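Local atomic coordinates of gamma-glutamyl-gamma-aminobutyrate hydrolase PuuD (Escherichia coli, PDB entry 6VTV), a protein that hydrolyses the gamma-glutamyl linkage of gamma-glutamyl-gamma-aminobutyrate to release glutamate and 4-aminobutanoate, the last step in the conversion of putrescine to 4-aminobutanoate. Residues G87-A92 and L132-C137; L143-D148 and S185-G190; F181-L186 and V223-E228. All coordinates share one frame; numbering follows the deposited sequence.

The three contacts run from the surface of the chain towards its active site. Contact 1 lies apart from the catalytic and metal residues, but its segment 132-137 runs beside 185-190 of contact 2: their centres are about 12 Å apart, and probable backbone hydrogen bonds join His133 N to Gly190 O (2.6 Å) and Leu136 N to Gly188 O (2.9 Å). Contacts 2 and 3 share Ser185 and Leu186, have centres about 10 Å apart, and both touch the manganese ion, whose water ligand, water 2, also donates to Asn184 O in contact 3. Contact 3 brings in His226 and Glu228 of the predicted catalytic triad. Contacts 1 and 3 do not touch; their nearest atoms are about 6 Å apart.

Contact 1 (G87-A92 and L132-C137); sequences GDEPDA and LHRKLC
The backbones approach most closely at Glu89 and Arg134, where a CA-CA distance of 7.7 Å is too far for the backbones to bond each other, so Arg134 reaches across. Both side chains set out towards the other segment. Arg134 bends at its third torsion (chi3 76°), which brings NE and NH2 to face Glu89 and Asp88, and Glu89 folds over at CG to bring a single carboxylate oxygen to it. Glu89 OE2 takes the main bond from Arg134 NE at 2.9 Å, on the anti side of the carboxylate and somewhat out of its plane, and a weak second one from Arg134 NH2 at 3.3 Å. Only OE2 of the carboxylate bonds, and the carboxylate and guanidinium planes stand 86° apart, so the pair is not the coplanar, two-oxygen bidentate kind. The same NH2 also donates to Asp88 O at 3.1 Å; that oxygen lies close to the guanidinium plane, although the nitrogen sits well above the carbonyl plane. Arg134 NH1 is hydrogen-bonded to Asn86 O and salt-bridged to Glu85. All three guanidinium nitrogens therefore have acceptors, and the two carboxylates and two carbonyls fix the rotation of the group. The chemistry is that of a surface salt bridge, with 197 Å² buried in all, joining the loop before helix 94-109 to the turn that follows strand 132-133 by charge and directed bonds, with little apolar packing.

Contact 2 (L143-D148 and S185-G190); sequences LEHRED and SLHGQG. With MN (manganese (II) ion), chain D.
His145, Ser185 and His187 meet in the manganese site of this peptidase C26 enzyme, a member of the class I glutamine amidotransferase-like family, where two loops supply three of the metal's protein ligands. His145 ND1 binds the manganese at 2.3 Å, and Ser185 OG and His187 NE2 each bind it at 2.2 Å; water 2, His161 and Glu210 complete six donor atoms. The short separations between these ligand atoms reflect the shared ion and are not hydrogen bonds. The side chains of His145 and His187 run side by side, pointing the same way, but their rings meet obliquely, planes 48° apart. A CH-pi contact sets His145 CB over the His187 face, displaced toward the rim, 3.6 Å from the ring centroid. Hydrogen bonds to one carbonyl reinforce the site. His145 O accepts from His187 N in a nearly straight bond (173°), and from Ser185 OG at 2.6 Å, in the carbonyl plane on a lone pair. The metal would probably polarise this hydroxyl as a donor; with OG swung opposite the backbone N (chi1 -166°), it reaches both partners. In the second shell, Asp206 holds His145 NE2, and Gln189 O receives His187 ND1. Away from the metal, Glu147 crosses Leu186 at about a right angle, OE1 3.3 Å from Leu186 CB and Glu147 CB on methyl CD2. Arg146 lays CG against His187 O and Gly188 CA, while its NE and NH2 grip Glu144 side-on in a salt bridge. Water 1 donates to Arg146 O at 2.9 Å and to Ser185 O at 2.8 Å.

Contact 3 (F181-L186 and V223-E228); sequences FWVNSL and VQWHPE. With MN (manganese (II) ion), chain D.
Val183 and Trp225 make the tightest apolar packing here: the valine CG1 stands 3.5 Å from the centroid of the indole five-membered ring, almost on its normal, while Val223 covers the opposite face. Next to them Asn184 is held by two hydrogen bonds. Its OD1 accepts from His226 N at 2.8 Å on an in-plane lone pair, and its ND2 donates to His226 O at 3.1 Å, so one amide bonds to both backbone polar groups of one residue. CG, placed between the backbone N and carbonyl carbon (chi1 51°), brings the amide there. The ends are looser. At one, partly exposed Phe181 lies offset edge-to-face on the six-membered ring of Trp225, planes at 76°, centroids 5.9 Å apart; at the other, Leu186 CD1 meets His226 CD2 at 3.7 Å, and water 3 bridges Leu186 N and Gln224 O. Water 2 ties Asn184 O to the manganese. Within 223-228, His226 ND1 donates to the syn lone pair of Glu228 OE2 at 2.6 Å, an oxygen that also pairs with Lys34. The side chain of Cys118, the predicted nucleophile, is about 3 Å from that of His226, which fits a Cys-His-Glu triad whose histidine backbone is held by Asn184, beside the metal ligand Ser185.

Contact 1 (G87-A92 and L132-C137)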
loop_
_atom_site.group_PDB
_atom_site.type_symbol
_atom_site.label_atom_id
_atom_site.label_comp_id
_atom_site.label_asym_id
_atom_site.label_seq_id
_atom_site.Cartn_x
_atom_site.Cartn_y
_atom_site.Cartn_z
ATOM N N GLY B 87 -16.488 -7.502 25.103
ATOM C CA GLY B 87 -15.705 -6.324 25.414
ATOM C C GLY B 87 -14.753 -5.950 24.298
ATOM O O GLY B 87 -14.644 -6.614 23.263
ATOM N N ASP B 88 -14.046 -4.847 24.518
ATOM C CA ASP B 88 -13.075 -4.342 23.560
ATOM C C ASP B 88 -11.699 -4.248 24.207
ATOM O O ASP B 88 -11.535 -4.431 25.416
ATOM C CB ASP B 88 -13.499 -2.973 23.004
ATOM C CG ASP B 88 -13.638 -1.912 24.086
ATOM O OD1 ASP B 88 -13.478 -2.233 25.282
ATOM O OD2 ASP B 88 -13.908 -0.743 23.734
ATOM N N GLU B 89 -10.711 -3.959 23.376
ATOM C CA GLU B 89 -9.343 -3.707 23.791
ATOM C C GLU B 89 -8.880 -2.408 23.151
ATOM O O GLU B 89 -9.409 -1.999 22.111
ATOM C CB GLU B 89 -8.412 -4.859 23.386
ATOM C CG GLU B 89 -8.569 -6.113 24.235
ATOM C CD GLU B 89 -8.272 -5.868 25.704
ATOM O OE1 GLU B 89 -7.347 -5.084 26.002
ATOM O OE2 GLU B 89 -8.962 -6.461 26.559
ATOM N N PRO B 90 -7.913 -1.724 23.760
ATOM C CA PRO B 90 -7.383 -0.505 23.138
ATOM C C PRO B 90 -6.770 -0.801 21.778
ATOM O O PRO B 90 -6.236 -1.886 21.535
ATOM C CB PRO B 90 -6.321 -0.027 24.137
ATOM C CG PRO B 90 -6.716 -0.640 25.437
ATOM C CD PRO B 90 -7.342 -1.958 25.098
ATOM N N ASP B 91 -6.873 0.183 20.882
ATOM C CA ASP B 91 -6.280 0.119 19.551
ATOM C C ASP B 91 -6.836 -1.040 18.733
ATOM O O ASP B 91 -6.196 -2.089 18.612
ATOM C CB ASP B 91 -4.756 0.012 19.649
ATOM C CG ASP B 91 -4.158 1.053 20.573
ATOM O OD1 ASP B 91 -4.590 2.224 20.512
ATOM O OD2 ASP B 91 -3.259 0.699 21.364
ATOM N N ALA B 92 -8.023 -0.858 18.168
ATOM C CA ALA B 92 -8.623 -1.832 17.272
ATOM C C ALA B 92 -8.498 -1.366 15.826
ATOM O O ALA B 92 -8.388 -0.172 15.538
ATOM C CB ALA B 92 -10.095 -2.065 17.622
ATOM N N LEU B 132 -7.075 -15.735 22.053
ATOM C CA LEU B 132 -5.900 -14.976 22.452
ATOM C C LEU B 132 -5.974 -14.597 23.922
ATOM O O LEU B 132 -7.058 -14.431 24.488
ATOM C CB LEU B 132 -5.750 -13.696 21.621
ATOM C CG LEU B 132 -5.820 -13.828 20.102
ATOM C CD1 LEU B 132 -5.751 -12.456 19.458
ATOM C CD2 LEU B 132 -4.700 -14.721 19.596
ATOM N N HIS B 133 -4.799 -14.461 24.534
ATOM C CA HIS B 133 -4.673 -13.768 25.809
ATOM C C HIS B 133 -4.739 -12.270 25.545
ATOM O O HIS B 133 -3.941 -11.742 24.764
ATOM C CB HIS B 133 -3.356 -14.125 26.496
ATOM C CG HIS B 133 -3.320 -15.504 27.077
ATOM N ND1 HIS B 133 -4.015 -15.850 28.216
ATOM C CD2 HIS B 133 -2.653 -16.617 26.690
ATOM C CE1 HIS B 133 -3.787 -17.120 28.498
ATOM N NE2 HIS B 133 -2.964 -17.608 27.588
ATOM N N ARG B 134 -5.686 -11.581 26.180
ATOM C CA ARG B 134 -5.819 -10.150 25.942
ATOM C C ARG B 134 -4.834 -9.323 26.756
ATOM O O ARG B 134 -4.528 -8.190 26.368
ATOM C CB ARG B 134 -7.252 -9.699 26.231
ATOM C CG ARG B 134 -8.248 -10.194 25.195
ATOM C CD ARG B 134 -9.669 -10.232 25.729
ATOM N NE ARG B 134 -10.266 -8.903 25.805
ATOM C CZ ARG B 134 -11.567 -8.680 25.962
ATOM N NH1 ARG B 134 -12.408 -9.701 26.056
ATOM N NH2 ARG B 134 -12.030 -7.439 26.022
ATOM N N LYS B 135 -4.327 -9.862 27.867
ATOM C CA LYS B 135 -3.366 -9.166 28.729
ATOM C C LYS B 135 -2.368 -10.206 29.236
ATOM O O LYS B 135 -2.597 -10.847 30.265
ATOM C CB LYS B 135 -4.061 -8.452 29.883
ATOM C CG LYS B 135 -5.008 -7.339 29.465
ATOM C CD LYS B 135 -4.250 -6.112 28.989
ATOM C CE LYS B 135 -3.677 -5.325 30.154
ATOM N NZ LYS B 135 -2.872 -4.162 29.684
ATOM N N LEU B 136 -1.262 -10.371 28.504
ATOM C CA LEU B 136 -0.210 -11.276 28.954
ATOM C C LEU B 136 0.368 -10.837 30.292
ATOM O O LEU B 136 0.780 -11.679 31.099
ATOM C CB LEU B 136 0.900 -11.361 27.906
ATOM C CG LEU B 136 0.551 -12.010 26.564
ATOM C CD1 LEU B 136 1.694 -11.839 25.575
ATOM C CD2 LEU B 136 0.208 -13.480 26.736
ATOM N N CYS B 137 0.403 -9.527 30.548
ATOM C CA CYS B 137 0.952 -9.026 31.801
ATOM C C CYS B 137 0.121 -9.423 33.011
ATOM O O CYS B 137 0.616 -9.320 34.138
ATOM C CB CYS B 137 1.087 -7.502 31.740
ATOM S SG CYS B 137 -0.479 -6.627 31.535
#

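Contact 2 (L143-D148 and S185-G190)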
loop_
_atom_site.group_PDB
_atom_site.type_symbol
_atom_site.label_atom_id
_atom_site.label_comp_id
_atom_site.label_asym_id
_atom_site.label_seq_id
_atom_site.Cartn_x
_atom_site.Cartn_y
_atom_site.Cartn_z
ATOM N N LEU B 143 6.606 -14.472 31.014
ATOM C CA LEU B 143 7.609 -13.427 30.923
ATOM C C LEU B 143 6.966 -12.115 30.474
ATOM O O LEU B 143 5.797 -12.064 30.081
ATOM C CB LEU B 143 8.710 -13.824 29.937
ATOM C CG LEU B 143 9.350 -15.201 30.112
ATOM C CD1 LEU B 143 10.111 -15.591 28.855
ATOM C CD2 LEU B 143 10.269 -15.217 31.320
ATOM N N GLU B 144 7.748 -11.042 30.529
ATOM C CA GLU B 144 7.308 -9.754 29.996
ATOM C C GLU B 144 7.580 -9.752 28.498
ATOM O O GLU B 144 8.723 -9.609 28.060
ATOM C CB GLU B 144 8.015 -8.601 30.697
ATOM C CG GLU B 144 7.588 -7.228 30.197
ATOM C CD GLU B 144 6.082 -7.040 30.222
ATOM O OE1 GLU B 144 5.528 -6.791 31.313
ATOM O OE2 GLU B 144 5.451 -7.149 29.149
ATOM N N HIS B 145 6.525 -9.920 27.705
ATOM C CA HIS B 145 6.659 -10.003 26.258
ATOM C C HIS B 145 6.553 -8.651 25.566
ATOM O O HIS B 145 6.830 -8.564 24.365
ATOM C CB HIS B 145 5.605 -10.961 25.690
ATOM C CG HIS B 145 5.899 -12.406 25.955
ATOM N ND1 HIS B 145 6.682 -13.172 25.118
ATOM C CD2 HIS B 145 5.520 -13.223 26.967
ATOM C CE1 HIS B 145 6.770 -14.398 25.600
ATOM N NE2 HIS B 145 6.074 -14.457 26.721
ATOM N N ARG B 146 6.170 -7.601 26.285
ATOM C CA ARG B 146 6.059 -6.277 25.692
ATOM C C ARG B 146 7.410 -5.579 25.661
ATOM O O ARG B 146 8.291 -5.840 26.486
ATOM C CB ARG B 146 5.067 -5.415 26.471
ATOM C CG ARG B 146 3.641 -5.907 26.427
ATOM C CD ARG B 146 2.781 -5.151 27.421
ATOM N NE ARG B 146 3.277 -5.303 28.785
ATOM C CZ ARG B 146 2.711 -4.750 29.852
ATOM N NH1 ARG B 146 1.625 -4.002 29.716
ATOM N NH2 ARG B 146 3.233 -4.944 31.055
ATOM N N GLU B 147 7.564 -4.677 24.698
ATOM C CA GLU B 147 8.727 -3.812 24.647
ATOM C C GLU B 147 8.543 -2.633 25.599
ATOM O O GLU B 147 7.442 -2.348 26.077
ATOM C CB GLU B 147 8.959 -3.316 23.220
ATOM C CG GLU B 147 8.120 -2.102 22.834
ATOM C CD GLU B 147 6.670 -2.444 22.518
ATOM O OE1 GLU B 147 6.285 -3.629 22.628
ATOM O OE2 GLU B 147 5.911 -1.520 22.158
ATOM N N ASP B 148 9.647 -1.942 25.882
ATOM C CA ASP B 148 9.601 -0.725 26.681
ATOM C C ASP B 148 9.373 0.453 25.743
ATOM O O ASP B 148 10.289 0.819 24.991
ATOM C CB ASP B 148 10.891 -0.547 27.469
ATOM C CG ASP B 148 10.769 0.489 28.572
ATOM O OD1 ASP B 148 9.800 1.279 28.552
ATOM O OD2 ASP B 148 11.647 0.517 29.461
ATOM N N SER B 185 10.628 -9.229 21.166
ATOM C CA SER B 185 9.273 -9.418 21.676
ATOM C C SER B 185 8.630 -8.054 21.862
ATOM O O SER B 185 9.132 -7.231 22.633
ATOM C CB SER B 185 9.286 -10.199 22.993
ATOM O OG SER B 185 7.994 -10.672 23.335
ATOM N N LEU B 186 7.527 -7.809 21.154
ATOM C CA LEU B 186 6.802 -6.546 21.234
ATOM C C LEU B 186 5.297 -6.818 21.155
ATOM O O LEU B 186 4.597 -6.369 20.250
ATOM C CB LEU B 186 7.234 -5.582 20.128
ATOM C CG LEU B 186 8.716 -5.246 19.942
ATOM C CD1 LEU B 186 9.365 -6.223 18.977
ATOM C CD2 LEU B 186 8.883 -3.817 19.444
ATOM N N HIS B 187 4.775 -7.567 22.125
ATOM C CA HIS B 187 3.369 -7.939 22.098
ATOM C C HIS B 187 2.829 -8.058 23.516
ATOM O O HIS B 187 3.474 -8.649 24.388
ATOM C CB HIS B 187 3.156 -9.254 21.336
ATOM C CG HIS B 187 3.929 -10.411 21.888
ATOM N ND1 HIS B 187 3.325 -11.463 22.541
ATOM C CD2 HIS B 187 5.254 -10.691 21.871
ATOM C CE1 HIS B 187 4.244 -12.337 22.909
ATOM N NE2 HIS B 187 5.423 -11.893 22.514
ATOM N N GLY B 188 1.645 -7.491 23.733
ATOM C CA GLY B 188 0.955 -7.596 25.004
ATOM C C GLY B 188 -0.140 -8.639 24.965
ATOM O O GLY B 188 -0.744 -8.966 25.990
ATOM N N GLN B 189 -0.409 -9.161 23.772
ATOM C CA GLN B 189 -1.345 -10.253 23.576
ATOM C C GLN B 189 -0.601 -11.457 23.015
ATOM O O GLN B 189 0.509 -11.338 22.486
ATOM C CB GLN B 189 -2.492 -9.848 22.638
ATOM C CG GLN B 189 -3.292 -8.650 23.129
ATOM C CD GLN B 189 -4.658 -8.547 22.477
ATOM O OE1 GLN B 189 -4.909 -9.153 21.436
ATOM N NE2 GLN B 189 -5.550 -7.778 23.091
ATOM N N GLY B 190 -1.217 -12.628 23.146
ATOM C CA GLY B 190 -0.588 -13.848 22.672
ATOM C C GLY B 190 -1.606 -14.953 22.520
ATOM O O GLY B 190 -2.771 -14.816 22.899
HETATM MN MN MN D . 7.394 -12.805 22.977
HETATM O O HOH W 1 10.479 -7.203 25.058
HETATM O O HOH W 2 8.078 -12.599 20.794
#

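Contact 3 (F181-L186 and V223-E228)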
loop_
_atom_site.group_PDB
_atom_site.type_symbol
_atom_site.label_atom_id
_atom_site.label_comp_id
_atom_site.label_asym_id
_atom_site.label_seq_id
_atom_site.Cartn_x
_atom_site.Cartn_y
_atom_site.Cartn_z
ATOM N N PHE B 181 16.852 -20.288 19.932
ATOM C CA PHE B 181 17.469 -19.045 19.489
ATOM C C PHE B 181 16.752 -17.868 20.132
ATOM O O PHE B 181 15.676 -18.009 20.717
ATOM C CB PHE B 181 17.452 -18.924 17.962
ATOM C CG PHE B 181 16.111 -19.191 17.345
ATOM C CD1 PHE B 181 15.204 -18.162 17.157
ATOM C CD2 PHE B 181 15.758 -20.470 16.948
ATOM C CE1 PHE B 181 13.970 -18.404 16.584
ATOM C CE2 PHE B 181 14.525 -20.718 16.376
ATOM C CZ PHE B 181 13.628 -19.684 16.196
ATOM N N TRP B 182 17.369 -16.695 20.002
ATOM C CA TRP B 182 16.845 -15.465 20.575
ATOM C C TRP B 182 15.927 -14.762 19.585
ATOM O O TRP B 182 16.178 -14.761 18.376
ATOM C CB TRP B 182 17.988 -14.529 20.971
ATOM C CG TRP B 182 18.751 -14.983 22.172
ATOM C CD1 TRP B 182 19.909 -15.705 22.184
ATOM C CD2 TRP B 182 18.415 -14.741 23.542
ATOM N NE1 TRP B 182 20.314 -15.929 23.476
ATOM C CE2 TRP B 182 19.414 -15.348 24.330
ATOM C CE3 TRP B 182 17.367 -14.071 24.180
ATOM C CZ2 TRP B 182 19.394 -15.304 25.722
ATOM C CZ3 TRP B 182 17.349 -14.029 25.562
ATOM C CH2 TRP B 182 18.356 -14.643 26.318
ATOM N N VAL B 183 14.860 -14.163 20.109
ATOM C CA VAL B 183 13.927 -13.374 19.315
ATOM C C VAL B 183 13.592 -12.109 20.089
ATOM O O VAL B 183 13.685 -12.069 21.321
ATOM C CB VAL B 183 12.635 -14.155 18.979
ATOM C CG1 VAL B 183 12.948 -15.400 18.162
ATOM C CG2 VAL B 183 11.885 -14.521 20.252
ATOM N N ASN B 184 13.213 -11.062 19.360
ATOM C CA ASN B 184 12.658 -9.888 20.011
ATOM C C ASN B 184 11.216 -10.170 20.435
ATOM O O ASN B 184 10.641 -11.213 20.120
ATOM C CB ASN B 184 12.743 -8.664 19.093
ATOM C CG ASN B 184 12.176 -8.923 17.707
ATOM O OD1 ASN B 184 11.255 -9.721 17.535
ATOM N ND2 ASN B 184 12.725 -8.239 16.710
ATOM N N SER B 185 10.628 -9.229 21.166
ATOM C CA SER B 185 9.273 -9.418 21.676
ATOM C C SER B 185 8.630 -8.054 21.862
ATOM O O SER B 185 9.132 -7.231 22.633
ATOM C CB SER B 185 9.286 -10.199 22.993
ATOM O OG SER B 185 7.994 -10.672 23.335
ATOM N N LEU B 186 7.527 -7.809 21.154
ATOM C CA LEU B 186 6.802 -6.546 21.234
ATOM C C LEU B 186 5.297 -6.818 21.155
ATOM O O LEU B 186 4.597 -6.369 20.250
ATOM C CB LEU B 186 7.234 -5.582 20.128
ATOM C CG LEU B 186 8.716 -5.246 19.942
ATOM C CD1 LEU B 186 9.365 -6.223 18.977
ATOM C CD2 LEU B 186 8.883 -3.817 19.444
ATOM N N VAL B 223 4.741 -16.219 13.162
ATOM C CA VAL B 223 5.678 -16.035 14.261
ATOM C C VAL B 223 5.224 -14.840 15.086
ATOM O O VAL B 223 4.661 -13.873 14.561
ATOM C CB VAL B 223 7.137 -15.851 13.775
ATOM C CG1 VAL B 223 7.574 -17.041 12.935
ATOM C CG2 VAL B 223 7.292 -14.557 12.991
ATOM N N GLN B 224 5.457 -14.920 16.397
ATOM C CA GLN B 224 5.026 -13.864 17.303
ATOM C C GLN B 224 6.030 -12.722 17.389
ATOM O O GLN B 224 5.641 -11.594 17.714
ATOM C CB GLN B 224 4.767 -14.451 18.695
ATOM C CG GLN B 224 4.241 -13.462 19.726
ATOM C CD GLN B 224 2.872 -12.910 19.373
ATOM O OE1 GLN B 224 1.849 -13.558 19.600
ATOM N NE2 GLN B 224 2.847 -11.701 18.821
ATOM N N TRP B 225 7.299 -12.981 17.090
ATOM C CA TRP B 225 8.321 -11.948 17.136
ATOM C C TRP B 225 8.334 -11.177 15.817
ATOM O O TRP B 225 7.450 -11.331 14.970
ATOM C CB TRP B 225 9.680 -12.562 17.465
ATOM C CG TRP B 225 10.168 -13.587 16.487
ATOM C CD1 TRP B 225 10.995 -13.374 15.423
ATOM C CD2 TRP B 225 9.885 -14.992 16.499
ATOM N NE1 TRP B 225 11.235 -14.555 14.764
ATOM C CE2 TRP B 225 10.565 -15.565 15.406
ATOM C CE3 TRP B 225 9.118 -15.821 17.327
ATOM C CZ2 TRP B 225 10.502 -16.927 15.117
ATOM C CZ3 TRP B 225 9.057 -17.174 17.037
ATOM C CH2 TRP B 225 9.745 -17.712 15.942
ATOM N N HIS B 226 9.348 -10.327 15.630
ATOM C CA HIS B 226 9.440 -9.427 14.482
ATOM C C HIS B 226 10.706 -9.744 13.693
ATOM O O HIS B 226 11.750 -9.101 13.887
ATOM C CB HIS B 226 9.429 -7.965 14.928
ATOM C CG HIS B 226 8.069 -7.456 15.288
ATOM N ND1 HIS B 226 7.401 -6.519 14.529
ATOM C CD2 HIS B 226 7.251 -7.749 16.327
ATOM C CE1 HIS B 226 6.231 -6.259 15.083
ATOM N NE2 HIS B 226 6.115 -6.991 16.175
ATOM N N PRO B 227 10.650 -10.721 12.783
ATOM C CA PRO B 227 11.825 -11.018 11.952
ATOM C C PRO B 227 12.078 -9.987 10.864
ATOM O O PRO B 227 13.153 -10.012 10.252
ATOM C CB PRO B 227 11.492 -12.388 11.354
ATOM C CG PRO B 227 9.997 -12.402 11.285
ATOM C CD PRO B 227 9.500 -11.582 12.451
ATOM N N GLU B 228 11.132 -9.082 10.604
ATOM C CA GLU B 228 11.345 -8.057 9.589
ATOM C C GLU B 228 12.375 -7.020 10.017
ATOM O O GLU B 228 12.898 -6.295 9.163
ATOM C CB GLU B 228 10.021 -7.364 9.257
ATOM C CG GLU B 228 9.670 -6.215 10.192
ATOM C CD GLU B 228 9.037 -6.682 11.491
ATOM O OE1 GLU B 228 8.908 -7.908 11.690
ATOM O OE2 GLU B 228 8.665 -5.819 12.315
HETATM MN MN MN D . 7.394 -12.805 22.977
HETATM O O HOH W 2 8.078 -12.599 20.794
HETATM O O HOH W 3 6.201 -9.223 19.013
#